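Local coordinates for glycerophosphoryl diester phosphodiesterase (Agrobacterium tumefaciens str. C58, PDB 3KS6), which belongs to the glycerophosphoryl diester phosphodiesterase family, has a TIM-barrel fold and carries a bound magnesium ion, at residues I46-M60 against T74-L88. Sequence-based numbering, arbitrary orientation. Where two conformers were deposited one is given.
Sequences IVVHHDPTLDATTDM and TATIRYGAGSHPMTL
Arg78 lies against the carbonyls of Ala56 and Thr58 at one end of this contact, and Val47 pairs with Thr87 in an antiparallel sheet extension at the other. The fold is a TIM barrel. Strand 46-48 pairs antiparallel with barrel strand 33-40, which supplies Glu35 and Asp37 to the magnesium site, and the short strand 86-87 pairs with the other edge of strand 46-48. Val47 and Thr87 form a non-hydrogen-bonded pair, and their side chains diverge. Beyond them Leu88 N bonds to Ile46 O at 3.0 Å. The side chains of Ile46 and Leu88 lie side by side and point the same way, with Ile46 CG2 3.7 Å from Leu88 CB. A water joins Val48 O to Met86 N.

At the other end, hydrogen bonds and a small apolar patch join the loops. Arg78 N donates to Thr57 O at 2.7 Å. The Arg78 chain is extended from CG to NE, which carries the guanidinium across the loop carbonyls. Ala56 O sits over the centre of one face, 3.3 Å from Arg78 CZ. Thr58 O lies at the edge, near the guanidinium plane, and accepts from Arg78 NE at 3.3 Å; a second bond to it, from NH2, is weak.

Asp59 is bonded twice to the backbone of Thr76. Asp59 CG sits between its backbone N and carbonyl carbon (chi1 61°), and this turns OD1 onto Thr76 N at 2.8 Å. That bond is nearly straight (175°) but comes from above the carboxylate plane. Asp59 N returns a bond to Thr76 O. The Ala75 methyl packs against Thr58 CB, Leu54 CD1 and selenomethionine Met60, whose CG is 3.6 Å from Ala75 CB. Thr58 OG1 donates to Leu54 O and, in an ST turn, accepts from Met60 N at 3.0 Å.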
loop_
_atom_site.group_PDB
_atom_site.type_symbol
_atom_site.label_atom_id
_atom_site.label_comp_id
_atom_site.label_asym_id
_atom_site.label_seq_id
_atom_site.Cartn_x
_atom_site.Cartn_y
_atom_site.Cartn_z
ATOM N N ILE A 46 -6.380 14.580 -6.496
ATOM C CA ILE A 46 -5.678 13.415 -5.966
ATOM C C ILE A 46 -6.003 12.214 -6.873
ATOM O O ILE A 46 -7.152 11.841 -7.000
ATOM C CB ILE A 46 -6.095 13.096 -4.543
ATOM C CG1 ILE A 46 -5.818 14.292 -3.623
ATOM C CG2 ILE A 46 -5.343 11.827 -4.039
ATOM C CD1 ILE A 46 -6.314 14.088 -2.222
ATOM N N VAL A 47 -4.997 11.647 -7.524
ATOM C CA VAL A 47 -5.214 10.476 -8.356
ATOM C C VAL A 47 -4.494 9.272 -7.792
ATOM O O VAL A 47 -3.451 9.394 -7.155
ATOM C CB VAL A 47 -4.804 10.683 -9.823
ATOM C CG1 VAL A 47 -5.669 11.777 -10.469
ATOM C CG2 VAL A 47 -3.307 11.000 -9.940
ATOM N N VAL A 48 -5.087 8.117 -8.056
ATOM C CA VAL A 48 -4.632 6.819 -7.571
ATOM C C VAL A 48 -3.751 6.194 -8.684
ATOM O O VAL A 48 -4.223 5.835 -9.751
ATOM C CB VAL A 48 -5.826 5.887 -7.268
ATOM C CG1 VAL A 48 -5.358 4.559 -6.712
ATOM C CG2 VAL A 48 -6.821 6.572 -6.300
ATOM N N HIS A 49 -2.454 6.127 -8.432
ATOM C CA HIS A 49 -1.466 5.659 -9.418
ATOM C C HIS A 49 -0.200 5.321 -8.683
ATOM O O HIS A 49 0.155 6.005 -7.715
ATOM C CB HIS A 49 -1.194 6.762 -10.442
ATOM C CG HIS A 49 -0.698 6.255 -11.762
ATOM N ND1 HIS A 49 -1.556 5.820 -12.743
ATOM C CD2 HIS A 49 0.553 6.128 -12.277
ATOM C CE1 HIS A 49 -0.869 5.438 -13.805
ATOM N NE2 HIS A 49 0.414 5.613 -13.555
ATOM N N HIS A 50 0.525 4.300 -9.141
ATOM C CA HIS A 50 1.760 3.936 -8.459
ATOM C C HIS A 50 2.913 4.909 -8.742
ATOM O O HIS A 50 3.355 5.607 -7.829
ATOM C CB HIS A 50 2.175 2.503 -8.824
ATOM C CG HIS A 50 3.495 2.134 -8.246
ATOM N ND1 HIS A 50 4.592 1.829 -9.028
ATOM C CD2 HIS A 50 3.915 2.105 -6.963
ATOM C CE1 HIS A 50 5.628 1.619 -8.235
ATOM N NE2 HIS A 50 5.240 1.771 -6.979
ATOM N N ASP A 51 3.391 4.978 -9.994
ATOM C CA ASP A 51 4.524 5.858 -10.307
ATOM C C ASP A 51 4.088 7.334 -10.307
ATOM O O ASP A 51 2.908 7.642 -10.518
ATOM C CB ASP A 51 5.122 5.550 -11.682
ATOM C CG ASP A 51 5.916 4.264 -11.729
ATOM O OD1 ASP A 51 6.391 3.766 -10.690
ATOM O OD2 ASP A 51 6.062 3.773 -12.859
ATOM N N PRO A 52 5.035 8.257 -10.090
ATOM C CA PRO A 52 4.703 9.670 -10.155
ATOM C C PRO A 52 4.503 10.123 -11.597
ATOM O O PRO A 52 4.164 11.289 -11.825
ATOM C CB PRO A 52 5.917 10.344 -9.508
ATOM C CG PRO A 52 7.042 9.399 -9.736
ATOM C CD PRO A 52 6.447 8.031 -9.713
ATOM N N THR A 53 4.746 9.223 -12.547
ATOM C CA THR A 53 4.543 9.480 -13.969
ATOM C C THR A 53 3.606 8.436 -14.542
ATOM O O THR A 53 3.433 7.333 -14.004
ATOM C CB THR A 53 5.853 9.447 -14.765
ATOM O OG1 THR A 53 6.427 8.146 -14.653
ATOM C CG2 THR A 53 6.858 10.530 -14.276
ATOM N N LEU A 54 2.985 8.795 -15.648
ATOM C CA LEU A 54 2.037 7.927 -16.308
ATOM C C LEU A 54 2.660 6.905 -17.276
ATOM O O LEU A 54 1.963 6.052 -17.750
ATOM C CB LEU A 54 1.007 8.783 -17.054
ATOM C CG LEU A 54 0.020 9.637 -16.217
ATOM C CD1 LEU A 54 -1.035 10.308 -17.140
ATOM C CD2 LEU A 54 -0.694 8.827 -15.118
ATOM N N ASP A 55 3.965 6.984 -17.527
ATOM C CA ASP A 55 4.614 6.243 -18.618
ATOM C C ASP A 55 4.452 4.722 -18.585
ATOM O O ASP A 55 4.087 4.127 -19.585
ATOM C CB ASP A 55 6.110 6.566 -18.684
ATOM C CG ASP A 55 6.406 8.072 -18.815
ATOM O OD1 ASP A 55 5.722 8.894 -18.199
ATOM O OD2 ASP A 55 7.367 8.425 -19.533
ATOM N N ALA A 56 4.679 4.116 -17.422
ATOM C CA ALA A 56 4.800 2.651 -17.279
ATOM C C ALA A 56 3.517 1.882 -17.437
ATOM O O ALA A 56 3.521 0.779 -18.005
ATOM C CB ALA A 56 5.439 2.314 -15.928
ATOM N N THR A 57 2.418 2.440 -16.929
ATOM C CA THR A 57 1.142 1.732 -16.971
ATOM C C THR A 57 0.031 2.336 -17.819
ATOM O O THR A 57 -1.102 1.808 -17.804
ATOM C CB THR A 57 0.601 1.512 -15.522
ATOM O OG1 THR A 57 0.256 2.788 -14.959
ATOM C CG2 THR A 57 1.638 0.802 -14.639
ATOM N N THR A 58 0.314 3.373 -18.603
ATOM C CA THR A 58 -0.695 3.912 -19.496
ATOM C C THR A 58 -0.104 4.176 -20.890
ATOM O O THR A 58 1.044 3.871 -21.166
ATOM C CB THR A 58 -1.308 5.252 -18.989
ATOM O OG1 THR A 58 -0.389 6.295 -19.274
ATOM C CG2 THR A 58 -1.685 5.200 -17.473
ATOM N N ASP A 59 -0.934 4.746 -21.749
ATOM C CA ASP A 59 -0.529 5.192 -23.056
ATOM C C ASP A 59 0.035 6.617 -23.145
ATOM O O ASP A 59 0.424 7.038 -24.235
ATOM C CB ASP A 59 -1.711 5.035 -24.011
ATOM C CG ASP A 59 -2.924 5.857 -23.617
ATOM O OD1 ASP A 59 -3.002 6.340 -22.475
ATOM O OD2 ASP A 59 -3.841 5.977 -24.454
HETATM N N MSE A 60 0.108 7.327 -22.017
HETATM C CA MSE A 60 0.593 8.712 -21.965
HETATM C C MSE A 60 1.904 8.755 -21.230
HETATM O O MSE A 60 2.320 7.761 -20.644
HETATM C CB MSE A 60 -0.402 9.601 -21.212
HETATM C CG MSE A 60 -1.773 9.615 -21.786
HETATM SE SE MSE A 60 -1.787 10.481 -23.483
HETATM C CE MSE A 60 -3.682 10.140 -23.993
ATOM N N THR A 74 -7.485 11.464 -19.593
ATOM C CA THR A 74 -7.449 10.984 -20.970
ATOM C C THR A 74 -6.585 9.713 -21.155
ATOM O O THR A 74 -6.711 9.024 -22.178
ATOM C CB THR A 74 -6.966 12.072 -21.958
ATOM O OG1 THR A 74 -5.578 12.361 -21.738
ATOM C CG2 THR A 74 -7.807 13.355 -21.794
ATOM N N ALA A 75 -5.718 9.408 -20.185
ATOM C CA ALA A 75 -4.877 8.222 -20.255
ATOM C C ALA A 75 -5.699 6.955 -20.114
ATOM O O ALA A 75 -6.703 6.937 -19.418
ATOM C CB ALA A 75 -3.841 8.260 -19.153
ATOM N N THR A 76 -5.235 5.902 -20.789
ATOM C CA THR A 76 -5.841 4.583 -20.764
ATOM C C THR A 76 -4.857 3.662 -20.046
ATOM O O THR A 76 -3.667 3.649 -20.379
ATOM C CB THR A 76 -6.072 4.067 -22.200
ATOM O OG1 THR A 76 -6.894 4.997 -22.924
ATOM C CG2 THR A 76 -6.742 2.708 -22.192
ATOM N N ILE A 77 -5.345 2.876 -19.090
ATOM C CA ILE A 77 -4.489 1.999 -18.328
ATOM C C ILE A 77 -4.226 0.714 -19.099
ATOM O O ILE A 77 -5.168 0.052 -19.554
ATOM C CB ILE A 77 -5.114 1.629 -16.966
ATOM C CG1 ILE A 77 -5.458 2.893 -16.127
ATOM C CG2 ILE A 77 -4.118 0.734 -16.171
ATOM C CD1 ILE A 77 -6.276 2.568 -14.851
ATOM N N ARG A 78 -2.954 0.337 -19.191
ATOM C CA ARG A 78 -2.579 -0.921 -19.837
ATOM C C ARG A 78 -3.279 -2.073 -19.167
ATOM O O ARG A 78 -3.319 -2.143 -17.935
ATOM C CB ARG A 78 -1.079 -1.156 -19.742
ATOM C CG ARG A 78 -0.328 -0.191 -20.564
ATOM C CD ARG A 78 1.123 -0.504 -20.652
ATOM N NE ARG A 78 1.830 0.692 -21.088
ATOM C CZ ARG A 78 3.130 0.745 -21.331
ATOM N NH1 ARG A 78 3.880 -0.338 -21.207
ATOM N NH2 ARG A 78 3.675 1.888 -21.708
ATOM N N TYR A 79 -3.842 -2.969 -19.980
ATOM C CA TYR A 79 -4.548 -4.165 -19.496
ATOM C C TYR A 79 -5.833 -3.834 -18.760
ATOM O O TYR A 79 -6.392 -4.718 -18.130
ATOM C CB TYR A 79 -3.653 -5.098 -18.635
ATOM C CG TYR A 79 -2.266 -5.257 -19.124
ATOM C CD1 TYR A 79 -2.007 -5.880 -20.333
ATOM C CD2 TYR A 79 -1.189 -4.772 -18.394
ATOM C CE1 TYR A 79 -0.704 -6.001 -20.811
ATOM C CE2 TYR A 79 0.102 -4.880 -18.860
ATOM C CZ TYR A 79 0.345 -5.500 -20.061
ATOM O OH TYR A 79 1.633 -5.593 -20.516
ATOM N N GLY A 80 -6.322 -2.591 -18.905
ATOM C CA GLY A 80 -7.470 -2.078 -18.176
ATOM C C GLY A 80 -8.730 -1.881 -19.014
ATOM O O GLY A 80 -9.670 -1.203 -18.572
ATOM N N ALA A 81 -8.751 -2.495 -20.200
ATOM C CA ALA A 81 -9.896 -2.517 -21.102
ATOM C C ALA A 81 -10.488 -1.131 -21.317
ATOM O O ALA A 81 -11.725 -0.965 -21.327
ATOM C CB ALA A 81 -10.976 -3.513 -20.582
ATOM N N GLY A 82 -9.617 -0.138 -21.514
ATOM C CA GLY A 82 -10.064 1.209 -21.750
ATOM C C GLY A 82 -10.356 2.090 -20.551
ATOM O O GLY A 82 -10.749 3.242 -20.737
ATOM N N SER A 83 -10.147 1.584 -19.336
ATOM C CA SER A 83 -10.370 2.388 -18.126
ATOM C C SER A 83 -9.315 3.486 -17.972
ATOM O O SER A 83 -8.235 3.409 -18.566
ATOM C CB SER A 83 -10.390 1.497 -16.886
ATOM O OG SER A 83 -9.167 0.805 -16.740
ATOM N N HIS A 84 -9.657 4.509 -17.183
ATOM C CA HIS A 84 -8.779 5.652 -16.918
ATOM C C HIS A 84 -8.342 5.687 -15.446
ATOM O O HIS A 84 -8.981 5.068 -14.581
ATOM C CB HIS A 84 -9.483 6.986 -17.304
ATOM C CG HIS A 84 -10.065 6.978 -18.684
ATOM N ND1 HIS A 84 -9.279 6.991 -19.819
ATOM C CD2 HIS A 84 -11.350 6.939 -19.114
ATOM C CE1 HIS A 84 -10.055 6.934 -20.889
ATOM N NE2 HIS A 84 -11.314 6.925 -20.491
ATOM N N PRO A 85 -7.237 6.377 -15.158
ATOM C CA PRO A 85 -6.851 6.542 -13.762
ATOM C C PRO A 85 -7.964 7.114 -12.886
ATOM O O PRO A 85 -8.724 7.993 -13.331
ATOM C CB PRO A 85 -5.670 7.516 -13.824
ATOM C CG PRO A 85 -5.069 7.287 -15.171
ATOM C CD PRO A 85 -6.239 6.950 -16.082
HETATM N N MSE A 86 -8.053 6.610 -11.662
HETATM C CA MSE A 86 -9.068 7.046 -10.687
HETATM C C MSE A 86 -8.606 8.193 -9.804
HETATM O O MSE A 86 -7.394 8.392 -9.572
HETATM C CB MSE A 86 -9.451 5.904 -9.740
HETATM C CG MSE A 86 -9.929 4.617 -10.388
HETATM SE SE MSE A 86 -10.681 3.410 -9.047
HETATM C CE MSE A 86 -12.386 4.152 -8.746
ATOM N N THR A 87 -9.594 8.937 -9.293
ATOM C CA THR A 87 -9.370 9.894 -8.234
ATOM C C THR A 87 -9.588 9.191 -6.890
ATOM O O THR A 87 -10.213 8.120 -6.817
ATOM C CB THR A 87 -10.332 11.117 -8.320
ATOM O OG1 THR A 87 -11.686 10.659 -8.174
ATOM C CG2 THR A 87 -10.139 11.879 -9.627
ATOM N N LEU A 88 -9.056 9.782 -5.824
ATOM C CA LEU A 88 -9.279 9.244 -4.489
ATOM C C LEU A 88 -10.806 9.163 -4.218
ATOM O O LEU A 88 -11.316 8.148 -3.702
ATOM C CB LEU A 88 -8.563 10.098 -3.418
ATOM C CG LEU A 88 -8.743 9.707 -1.939
ATOM C CD1 LEU A 88 -8.399 8.225 -1.666
ATOM C CD2 LEU A 88 -7.947 10.660 -1.029
HETATM O O HOH W 1 -6.145 4.516 -11.012
HETATM O O HOH W 2 -5.867 7.266 -24.083
#